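PDB 5L7S: secreted RxLR effector peptide protein, which binds the host autophagy protein ATG8CL through a C-terminal ATG8-interacting motif and stimulates autophagosome formation in the infected plant cell. Local coordinates for residues L253-T258 against A273-F278; K201-L206 against F232-L237; A12-W17 against W49-K54. All coordinates share one frame; numbering follows the deposited sequence.

Interaction 1. Residues L253-T258 against A273-F278; sequences LWLRYT and AEALQF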
loop_
_atom_site.group_PDB
_atom_site.type_symbol
_atom_site.label_atom_id
_atom_site.label_comp_id
_atom_site.label_asym_id
_atom_site.label_seq_id
_atom_site.Cartn_x
_atom_site.Cartn_y
_atom_site.Cartn_z
ATOM N N LEU A 253 -11.863 23.396 13.002
ATOM C CA LEU A 253 -11.426 22.672 11.809
ATOM C C LEU A 253 -12.582 22.322 10.886
ATOM O O LEU A 253 -12.482 22.518 9.675
ATOM C CB LEU A 253 -10.674 21.402 12.212
ATOM C CG LEU A 253 -10.274 20.400 11.126
ATOM C CD1 LEU A 253 -9.577 21.053 9.933
ATOM C CD2 LEU A 253 -9.391 19.342 11.770
ATOM N N TRP A 254 -13.671 21.809 11.457
ATOM C CA TRP A 254 -14.858 21.467 10.670
ATOM C C TRP A 254 -15.468 22.697 9.996
ATOM O O TRP A 254 -15.807 22.657 8.811
ATOM C CB TRP A 254 -15.925 20.762 11.517
ATOM C CG TRP A 254 -17.156 20.495 10.713
ATOM C CD1 TRP A 254 -17.248 19.697 9.615
ATOM C CD2 TRP A 254 -18.448 21.074 10.900
ATOM N NE1 TRP A 254 -18.522 19.725 9.115
ATOM C CE2 TRP A 254 -19.282 20.563 9.884
ATOM C CE3 TRP A 254 -18.989 21.966 11.836
ATOM C CZ2 TRP A 254 -20.634 20.908 9.776
ATOM C CZ3 TRP A 254 -20.334 22.313 11.729
ATOM C CH2 TRP A 254 -21.141 21.783 10.703
ATOM N N LEU A 255 -15.602 23.778 10.756
ATOM C CA LEU A 255 -16.135 25.032 10.229
ATOM C C LEU A 255 -15.259 25.604 9.115
ATOM O O LEU A 255 -15.786 26.134 8.134
ATOM C CB LEU A 255 -16.302 26.058 11.351
ATOM C CG LEU A 255 -17.375 25.717 12.394
ATOM C CD1 LEU A 255 -17.208 26.536 13.669
ATOM C CD2 LEU A 255 -18.769 25.903 11.815
ATOM N N ARG A 256 -13.937 25.487 9.268
ATOM C CA ARG A 256 -12.991 25.932 8.236
ATOM C C ARG A 256 -13.068 25.079 6.975
ATOM O O ARG A 256 -13.021 25.618 5.866
ATOM C CB ARG A 256 -11.549 25.952 8.759
ATOM C CG ARG A 256 -11.252 27.025 9.797
ATOM C CD ARG A 256 -11.498 28.436 9.280
ATOM N NE ARG A 256 -10.992 29.461 10.196
ATOM C CZ ARG A 256 -11.307 30.759 10.148
ATOM N NH1 ARG A 256 -12.139 31.241 9.225
ATOM N NH2 ARG A 256 -10.787 31.591 11.043
ATOM N N TYR A 257 -13.180 23.761 7.134
ATOM C CA TYR A 257 -13.422 22.894 5.980
ATOM C C TYR A 257 -14.726 23.275 5.291
ATOM O O TYR A 257 -14.764 23.401 4.069
ATOM C CB TYR A 257 -13.469 21.409 6.353
ATOM C CG TYR A 257 -13.734 20.555 5.132
ATOM C CD1 TYR A 257 -12.726 20.323 4.199
ATOM C CD2 TYR A 257 -15.004 20.038 4.873
ATOM C CE1 TYR A 257 -12.964 19.576 3.059
ATOM C CE2 TYR A 257 -15.252 19.286 3.733
ATOM C CZ TYR A 257 -14.226 19.058 2.832
ATOM O OH TYR A 257 -14.449 18.317 1.700
ATOM N N THR A 258 -15.782 23.450 6.083
ATOM C CA THR A 258 -17.106 23.785 5.562
ATOM C C THR A 258 -17.102 25.063 4.720
ATOM O O THR A 258 -17.759 25.106 3.678
ATOM C CB THR A 258 -18.148 23.906 6.696
ATOM O OG1 THR A 258 -18.184 22.685 7.447
ATOM C CG2 THR A 258 -19.541 24.179 6.139
ATOM N N ALA A 273 -23.352 30.468 10.019
ATOM C CA ALA A 273 -24.508 30.411 10.918
ATOM C C ALA A 273 -25.205 29.057 10.860
ATOM O O ALA A 273 -25.459 28.442 11.898
ATOM C CB ALA A 273 -25.493 31.519 10.584
ATOM N N GLU A 274 -25.492 28.600 9.642
ATOM C CA GLU A 274 -26.166 27.313 9.415
ATOM C C GLU A 274 -25.370 26.132 9.977
ATOM O O GLU A 274 -25.946 25.236 10.595
ATOM C CB GLU A 274 -26.420 27.092 7.920
ATOM C CG GLU A 274 -27.442 28.043 7.306
ATOM C CD GLU A 274 -27.554 27.927 5.790
ATOM O OE1 GLU A 274 -26.548 27.601 5.118
ATOM O OE2 GLU A 274 -28.658 28.177 5.264
ATOM N N ALA A 275 -24.053 26.147 9.764
ATOM C CA ALA A 275 -23.155 25.118 10.300
ATOM C C ALA A 275 -23.207 25.048 11.827
ATOM O O ALA A 275 -23.370 23.969 12.397
ATOM C CB ALA A 275 -21.729 25.369 9.838
ATOM N N LEU A 276 -23.077 26.201 12.480
ATOM C CA LEU A 276 -23.213 26.289 13.939
ATOM C C LEU A 276 -24.562 25.762 14.434
ATOM O O LEU A 276 -24.634 25.138 15.495
ATOM C CB LEU A 276 -23.033 27.733 14.415
ATOM C CG LEU A 276 -21.621 28.309 14.323
ATOM C CD1 LEU A 276 -21.659 29.815 14.539
ATOM C CD2 LEU A 276 -20.692 27.641 15.327
ATOM N N GLN A 277 -25.618 26.027 13.661
ATOM C CA GLN A 277 -26.958 25.516 13.963
ATOM C C GLN A 277 -26.976 23.990 13.881
ATOM O O GLN A 277 -27.423 23.323 14.818
ATOM C CB GLN A 277 -28.011 26.124 13.016
ATOM C CG GLN A 277 -29.435 26.125 13.565
ATOM C CD GLN A 277 -29.603 26.982 14.816
ATOM O OE1 GLN A 277 -28.824 27.905 15.067
ATOM N NE2 GLN A 277 -30.624 26.676 15.612
ATOM N N PHE A 278 -26.461 23.452 12.774
ATOM C CA PHE A 278 -26.312 22.000 12.593
ATOM C C PHE A 278 -25.583 21.350 13.774
ATOM O O PHE A 278 -26.011 20.304 14.271
ATOM C CB PHE A 278 -25.574 21.689 11.282
ATOM C CG PHE A 278 -25.523 20.226 10.943
ATOM C CD1 PHE A 278 -24.498 19.416 11.424
ATOM C CD2 PHE A 278 -26.501 19.653 10.140
ATOM C CE1 PHE A 278 -24.454 18.066 11.110
ATOM C CE2 PHE A 278 -26.457 18.304 9.818
ATOM C CZ PHE A 278 -25.433 17.509 10.305
#

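Interaction 2. Residues K201-L206 against F232-L237; sequences KLERYL and FRILRL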
loop_
_atom_site.group_PDB
_atom_site.type_symbol
_atom_site.label_atom_id
_atom_site.label_comp_id
_atom_site.label_asym_id
_atom_site.label_seq_id
_atom_site.Cartn_x
_atom_site.Cartn_y
_atom_site.Cartn_z
ATOM N N LYS A 201 -11.296 6.557 13.080
ATOM C CA LYS A 201 -10.641 6.696 14.377
ATOM C C LYS A 201 -9.202 7.190 14.213
ATOM O O LYS A 201 -8.780 8.104 14.915
ATOM C CB LYS A 201 -10.675 5.362 15.129
ATOM C CG LYS A 201 -10.305 5.450 16.596
ATOM C CD LYS A 201 -11.062 4.418 17.424
ATOM C CE LYS A 201 -12.476 4.883 17.748
ATOM N NZ LYS A 201 -13.174 3.970 18.694
ATOM N N LEU A 202 -8.466 6.597 13.275
ATOM C CA LEU A 202 -7.100 7.039 12.970
ATOM C C LEU A 202 -7.044 8.478 12.444
ATOM O O LEU A 202 -6.132 9.223 12.804
ATOM C CB LEU A 202 -6.418 6.098 11.971
ATOM C CG LEU A 202 -6.074 4.690 12.466
ATOM C CD1 LEU A 202 -5.416 3.889 11.352
ATOM C CD2 LEU A 202 -5.181 4.726 13.697
ATOM N N GLU A 203 -8.006 8.866 11.606
ATOM C CA GLU A 203 -8.100 10.260 11.153
ATOM C C GLU A 203 -8.190 11.217 12.345
ATOM O O GLU A 203 -7.485 12.222 12.380
ATOM C CB GLU A 203 -9.285 10.479 10.196
ATOM C CG GLU A 203 -9.102 9.816 8.833
ATOM C CD GLU A 203 -9.908 10.446 7.698
ATOM O OE1 GLU A 203 -10.726 11.365 7.929
ATOM O OE2 GLU A 203 -9.715 10.007 6.542
ATOM N N ARG A 204 -9.028 10.888 13.324
ATOM C CA ARG A 204 -9.141 11.698 14.537
ATOM C C ARG A 204 -7.836 11.702 15.338
ATOM O O ARG A 204 -7.365 12.764 15.739
ATOM C CB ARG A 204 -10.312 11.228 15.407
ATOM C CG ARG A 204 -11.674 11.455 14.764
ATOM C CD ARG A 204 -12.813 11.408 15.776
ATOM N NE ARG A 204 -12.893 10.131 16.488
ATOM C CZ ARG A 204 -13.382 8.989 15.991
ATOM N NH1 ARG A 204 -13.862 8.911 14.747
ATOM N NH2 ARG A 204 -13.397 7.902 16.761
ATOM N N TYR A 205 -7.244 10.526 15.535
ATOM C CA TYR A 205 -5.979 10.396 16.277
ATOM C C TYR A 205 -4.850 11.260 15.708
ATOM O O TYR A 205 -4.083 11.848 16.470
ATOM C CB TYR A 205 -5.538 8.932 16.327
ATOM C CG TYR A 205 -4.266 8.688 17.109
ATOM C CD1 TYR A 205 -4.236 8.831 18.492
ATOM C CD2 TYR A 205 -3.091 8.298 16.463
ATOM C CE1 TYR A 205 -3.068 8.602 19.210
ATOM C CE2 TYR A 205 -1.919 8.066 17.169
ATOM C CZ TYR A 205 -1.912 8.218 18.541
ATOM O OH TYR A 205 -0.752 7.988 19.239
ATOM N N LEU A 206 -4.753 11.333 14.380
ATOM C CA LEU A 206 -3.771 12.200 13.718
ATOM C C LEU A 206 -4.074 13.678 13.967
ATOM O O LEU A 206 -3.181 14.444 14.336
ATOM C CB LEU A 206 -3.711 11.923 12.209
ATOM C CG LEU A 206 -3.120 10.576 11.760
ATOM C CD1 LEU A 206 -3.402 10.329 10.284
ATOM C CD2 LEU A 206 -1.624 10.494 12.028
ATOM N N PHE A 232 -18.310 16.033 9.474
ATOM C CA PHE A 232 -18.972 16.116 10.788
ATOM C C PHE A 232 -19.154 14.727 11.414
ATOM O O PHE A 232 -19.012 14.568 12.629
ATOM C CB PHE A 232 -20.338 16.806 10.649
ATOM C CG PHE A 232 -21.003 17.136 11.960
ATOM C CD1 PHE A 232 -21.732 16.173 12.657
ATOM C CD2 PHE A 232 -20.931 18.422 12.484
ATOM C CE1 PHE A 232 -22.356 16.484 13.859
ATOM C CE2 PHE A 232 -21.552 18.737 13.685
ATOM C CZ PHE A 232 -22.267 17.768 14.373
ATOM N N ARG A 233 -19.483 13.745 10.575
ATOM C CA ARG A 233 -19.635 12.346 10.992
ATOM C C ARG A 233 -18.297 11.684 11.345
ATOM O O ARG A 233 -18.219 10.964 12.336
ATOM C CB ARG A 233 -20.362 11.534 9.906
ATOM C CG ARG A 233 -21.204 10.375 10.427
ATOM C CD ARG A 233 -22.219 9.897 9.392
ATOM N NE ARG A 233 -23.190 10.949 9.050
ATOM C CZ ARG A 233 -23.324 11.567 7.867
ATOM N NH1 ARG A 233 -22.567 11.261 6.810
ATOM N NH2 ARG A 233 -24.256 12.510 7.735
ATOM N N ILE A 234 -17.257 11.930 10.543
ATOM C CA ILE A 234 -15.905 11.397 10.812
ATOM C C ILE A 234 -15.389 11.909 12.152
ATOM O O ILE A 234 -14.859 11.143 12.956
ATOM C CB ILE A 234 -14.882 11.786 9.712
ATOM C CG1 ILE A 234 -15.230 11.124 8.370
ATOM C CG2 ILE A 234 -13.462 11.382 10.114
ATOM C CD1 ILE A 234 -14.489 11.706 7.176
ATOM N N LEU A 235 -15.553 13.210 12.377
ATOM C CA LEU A 235 -15.080 13.866 13.600
ATOM C C LEU A 235 -15.935 13.543 14.829
ATOM O O LEU A 235 -15.502 13.788 15.958
ATOM C CB LEU A 235 -15.019 15.384 13.392
ATOM C CG LEU A 235 -14.078 15.849 12.273
ATOM C CD1 LEU A 235 -14.351 17.299 11.903
ATOM C CD2 LEU A 235 -12.623 15.638 12.667
ATOM N N ARG A 236 -17.139 13.009 14.602
ATOM C CA ARG A 236 -18.057 12.586 15.660
ATOM C C ARG A 236 -18.370 13.754 16.595
ATOM O O ARG A 236 -18.254 13.656 17.817
ATOM C CB ARG A 236 -17.538 11.322 16.382
ATOM C CG ARG A 236 -17.811 10.049 15.581
ATOM C CD ARG A 236 -17.048 8.824 16.055
ATOM N NE ARG A 236 -17.670 8.150 17.196
ATOM C CZ ARG A 236 -17.310 6.953 17.673
ATOM N NH1 ARG A 236 -16.325 6.247 17.117
ATOM N NH2 ARG A 236 -17.949 6.446 18.724
ATOM N N LEU A 237 -18.767 14.865 15.975
ATOM C CA LEU A 237 -19.100 16.105 16.683
ATOM C C LEU A 237 -20.508 16.087 17.285
ATOM O O LEU A 237 -20.835 16.933 18.119
ATOM C CB LEU A 237 -18.931 17.314 15.751
ATOM C CG LEU A 237 -17.486 17.591 15.295
ATOM C CD1 LEU A 237 -17.436 18.631 14.184
ATOM C CD2 LEU A 237 -16.611 18.019 16.465
#

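Interaction 3. Residues A12-W17 against W49-K54; sequences AQLKVW and WLRLVK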
loop_
_atom_site.group_PDB
_atom_site.type_symbol
_atom_site.label_atom_id
_atom_site.label_comp_id
_atom_site.label_asym_id
_atom_site.label_seq_id
_atom_site.Cartn_x
_atom_site.Cartn_y
_atom_site.Cartn_z
ATOM N N ALA A 12 26.354 -16.856 -24.348
ATOM C CA ALA A 12 27.703 -16.684 -23.780
ATOM C C ALA A 12 27.751 -15.663 -22.640
ATOM O O ALA A 12 28.457 -15.877 -21.648
ATOM C CB ALA A 12 28.689 -16.291 -24.872
ATOM N N GLN A 13 27.021 -14.551 -22.797
ATOM C CA GLN A 13 26.911 -13.515 -21.755
ATOM C C GLN A 13 26.364 -14.092 -20.449
ATOM O O GLN A 13 26.895 -13.825 -19.370
ATOM C CB GLN A 13 26.015 -12.358 -22.214
ATOM C CG GLN A 13 26.022 -11.171 -21.256
ATOM C CD GLN A 13 25.161 -10.004 -21.711
ATOM O OE1 GLN A 13 25.586 -8.849 -21.653
ATOM N NE2 GLN A 13 23.937 -10.295 -22.146
ATOM N N LEU A 14 25.297 -14.874 -20.569
ATOM C CA LEU A 14 24.710 -15.592 -19.439
ATOM C C LEU A 14 25.750 -16.436 -18.680
ATOM O O LEU A 14 25.811 -16.385 -17.448
ATOM C CB LEU A 14 23.549 -16.464 -19.937
ATOM C CG LEU A 14 22.756 -17.309 -18.937
ATOM C CD1 LEU A 14 22.292 -16.495 -17.736
ATOM C CD2 LEU A 14 21.572 -17.947 -19.650
ATOM N N LYS A 15 26.584 -17.174 -19.420
ATOM C CA LYS A 15 27.645 -17.991 -18.809
ATOM C C LYS A 15 28.579 -17.122 -17.983
ATOM O O LYS A 15 28.895 -17.455 -16.836
ATOM C CB LYS A 15 28.467 -18.758 -19.857
ATOM C CG LYS A 15 27.694 -19.793 -20.665
ATOM C CD LYS A 15 27.296 -21.019 -19.848
ATOM C CE LYS A 15 26.202 -21.824 -20.539
ATOM N NZ LYS A 15 24.918 -21.072 -20.673
ATOM N N VAL A 16 28.990 -15.995 -18.566
ATOM C CA VAL A 16 29.886 -15.052 -17.889
ATOM C C VAL A 16 29.311 -14.644 -16.532
ATOM O O VAL A 16 30.007 -14.731 -15.523
ATOM C CB VAL A 16 30.183 -13.799 -18.756
ATOM C CG1 VAL A 16 31.043 -12.792 -17.989
ATOM C CG2 VAL A 16 30.844 -14.204 -20.075
ATOM N N TRP A 17 28.040 -14.242 -16.511
ATOM C CA TRP A 17 27.377 -13.825 -15.264
ATOM C C TRP A 17 27.325 -14.949 -14.229
ATOM O O TRP A 17 27.549 -14.708 -13.034
ATOM C CB TRP A 17 25.945 -13.328 -15.515
ATOM C CG TRP A 17 25.809 -12.135 -16.426
ATOM C CD1 TRP A 17 26.780 -11.241 -16.777
ATOM C CD2 TRP A 17 24.613 -11.701 -17.075
ATOM N NE1 TRP A 17 26.265 -10.289 -17.622
ATOM C CE2 TRP A 17 24.934 -10.545 -17.817
ATOM C CE3 TRP A 17 23.300 -12.182 -17.105
ATOM C CZ2 TRP A 17 23.987 -9.861 -18.586
ATOM C CZ3 TRP A 17 22.357 -11.503 -17.866
ATOM C CH2 TRP A 17 22.705 -10.356 -18.598
ATOM N N TRP A 49 18.252 -11.129 -17.668
ATOM C CA TRP A 49 18.274 -10.999 -16.208
ATOM C C TRP A 49 17.427 -12.076 -15.523
ATOM O O TRP A 49 17.843 -12.625 -14.505
ATOM C CB TRP A 49 17.831 -9.599 -15.753
ATOM C CG TRP A 49 17.901 -9.433 -14.276
ATOM C CD1 TRP A 49 19.020 -9.238 -13.532
ATOM C CD2 TRP A 49 16.807 -9.482 -13.356
ATOM N NE1 TRP A 49 18.698 -9.154 -12.203
ATOM C CE2 TRP A 49 17.344 -9.299 -12.064
ATOM C CE3 TRP A 49 15.425 -9.660 -13.497
ATOM C CZ2 TRP A 49 16.549 -9.287 -10.915
ATOM C CZ3 TRP A 49 14.630 -9.646 -12.353
ATOM C CH2 TRP A 49 15.198 -9.463 -11.077
ATOM N N LEU A 50 16.257 -12.383 -16.087
ATOM C CA LEU A 50 15.406 -13.458 -15.562
ATOM C C LEU A 50 16.089 -14.817 -15.691
ATOM O O LEU A 50 16.052 -15.624 -14.754
ATOM C CB LEU A 50 14.041 -13.487 -16.261
ATOM C CG LEU A 50 13.135 -12.268 -16.056
ATOM C CD1 LEU A 50 11.912 -12.370 -16.951
ATOM C CD2 LEU A 50 12.724 -12.109 -14.599
ATOM N N ARG A 51 16.729 -15.056 -16.838
ATOM C CA ARG A 51 17.501 -16.284 -17.048
ATOM C C ARG A 51 18.591 -16.457 -15.978
ATOM O O ARG A 51 18.773 -17.562 -15.463
ATOM C CB ARG A 51 18.104 -16.336 -18.460
ATOM C CG ARG A 51 17.070 -16.439 -19.573
ATOM C CD ARG A 51 17.694 -16.834 -20.902
ATOM N NE ARG A 51 16.773 -16.617 -22.028
ATOM C CZ ARG A 51 16.837 -15.632 -22.932
ATOM N NH1 ARG A 51 17.793 -14.703 -22.902
ATOM N NH2 ARG A 51 15.919 -15.572 -23.894
ATOM N N LEU A 52 19.286 -15.371 -15.629
ATOM C CA LEU A 52 20.249 -15.404 -14.519
ATOM C C LEU A 52 19.571 -15.679 -13.183
ATOM O O LEU A 52 20.088 -16.451 -12.377
ATOM C CB LEU A 52 21.036 -14.097 -14.401
ATOM C CG LEU A 52 22.073 -14.094 -13.258
ATOM C CD1 LEU A 52 23.263 -14.980 -13.601
ATOM C CD2 LEU A 52 22.540 -12.694 -12.911
ATOM N N VAL A 53 18.443 -15.020 -12.934
ATOM C CA VAL A 53 17.709 -15.212 -11.686
ATOM C C VAL A 53 17.349 -16.690 -11.556
ATOM O O VAL A 53 17.658 -17.307 -10.544
ATOM C CB VAL A 53 16.457 -14.297 -11.601
ATOM C CG1 VAL A 53 15.557 -14.687 -10.429
ATOM C CG2 VAL A 53 16.875 -12.833 -11.478
ATOM N N LYS A 54 16.746 -17.247 -12.606
ATOM C CA LYS A 54 16.403 -18.676 -12.678
ATOM C C LYS A 54 17.566 -19.584 -12.257
ATOM O O LYS A 54 17.419 -20.408 -11.353
ATOM C CB LYS A 54 15.947 -19.032 -14.100
ATOM C CG LYS A 54 15.374 -20.426 -14.272
ATOM C CD LYS A 54 14.893 -20.626 -15.697
ATOM C CE LYS A 54 14.501 -22.073 -15.958
ATOM N NZ LYS A 54 14.103 -22.293 -17.376
#

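Interaction 1. Residues L253-T258 against A273-F278
Apolar helix-on-helix packing joins Trp254 and Leu255 of helix 249-266 to Ala275 of helix 272-279 near the C-terminal end of the effector. The two segments run roughly antiparallel at 139°, their axes 10.6 Å apart, and Leu255 and Ala275 lie nearest in register. The small methyl of Ala275 is the shared element: Leu255 CD2 touches its CB at 3.6 Å, and Trp254 CH2 reaches the same CB at 3.7 Å. A chi1 of 177° swings the indole beside its own carbonyl carbon and carries the six-membered ring across to helix 272-279; there the carbonyl O of Ala275 lies at the ring edge, in plane, 3.5 Å from Trp254 CZ3. Phe278 adds a looser contact, its CD1 lying 4.2 Å from Trp254 CH2. At the margin, Leu255 and Leu276 cross at about a right angle, methyl against methyl. Thr258 OG1 sits over one indole face and donates to Trp254 O, 2.7 Å away, from above the carbonyl plane. The indole NE1 is held by Pro228 O. The contact thus ties the short helix leading to the ATG8-interacting motif onto helix 249-266, part of the all-helical fold assigned as WY-domain 5.

Interaction 2. Residues K201-L206 against F232-L237
Arg204 bonds the carbonyl of Ile234 near the end of helix 228-235, and the contact shows how one arginine can be firmly bonded on one side and loosely accompanied on the other. In the close-packed part, Arg204 NH1 donates to Ile234 O over 3.0 Å with an N-H...O angle of 151°, the donor lying nearly along the C=O axis. A bend at chi3 (-59°) brings the guanidinium edge to this carbonyl, which lies slightly out of its plane, while Arg204 CD rests 3.6 Å from Leu235 O. Next to it, Glu203 OE1 lies 3.5 Å from Ile234 CG2, and the carboxylate is satisfied elsewhere, by Trp221 NE1 and His187 ND1. The helix stops at a Schellman-like turn, its bonds weak, in which Arg236 takes positive phi. On the solvent side, Arg236 CD lies over one guanidinium face, offset towards the rim, 3.7 Å from Arg204 CZ; the two guanidinium planes are 73° apart. Here like charges gather: Arg236 NH1 is 3.4 Å from Arg204 NH2 and 4.2 Å from Lys201 NZ, an approach that probably relies on solvent screening. Helix 179-189 flanks the buried margin through Glu203, while Leu235 rests on helix 249-266, placing the contact between the regions assigned as WY-domains 4 and 5.

Interaction 3. Residues A12-W17 against W49-K54
Helices 9-20 and 44-60 cross at -45° in their contacting segments, with axes 10.2 Å apart and Leu14 nearest Leu52 in register, 6.6 Å between their CA atoms. Leu14 and Trp17, one turn apart, both pack on Leu52. Leu14 divides its methyls: CD1 settles against the backbone, 3.8 Å from Leu52 N, whereas CD2 meets Arg51 CB at 4.0 Å. With its CG anti to the backbone N (chi1 -179°), Leu52 sets CD1 3.7 Å from Trp17 CB; the two side chains cross at a slant. The Trp17 indole reaches back towards the start of segment 49-54: CE3 approaches Leu52 CB at 4.0 Å, and the ring edge at CZ3 lies near Trp49 N without a hydrogen bond, while Gln13 CG lies over one of its faces. The side-chain contacts across the interface are apolar. Arg51 lends only the base of its side chain, its guanidinium turning to Gln48, and the Trp49 ring points the other way, where NE1 bonds Pro24 O and Phe28 meets it edge-to-face. Leu27 of helix 24-30 touches both Trp17 and Leu52, completing a three-helix hydrophobic cluster that belongs to the helical bundle assigned as WY-domain 1.

Interactions 1 and 2 share one neighbourhood, whereas interaction 3 lies on the opposite side of the chain's centre, about 64 and 54 Å from them between centres. Phe232, carried by the second segment of interaction 2, meets both Trp254 and Phe278 edge-to-face, so the aromatic cluster of interaction 1 abuts the helix whose last turn Arg204 bonds. All three contacts are partly buried, but their chemistry differs: 1 and 3 are apolar helix pairs in the last and first WY-domain regions, while 2, between the regions assigned as domains 4 and 5, relies on a charged side chain and a helix end. Trp254 and Trp49 have matching surroundings, consistent with tandem WY repeats.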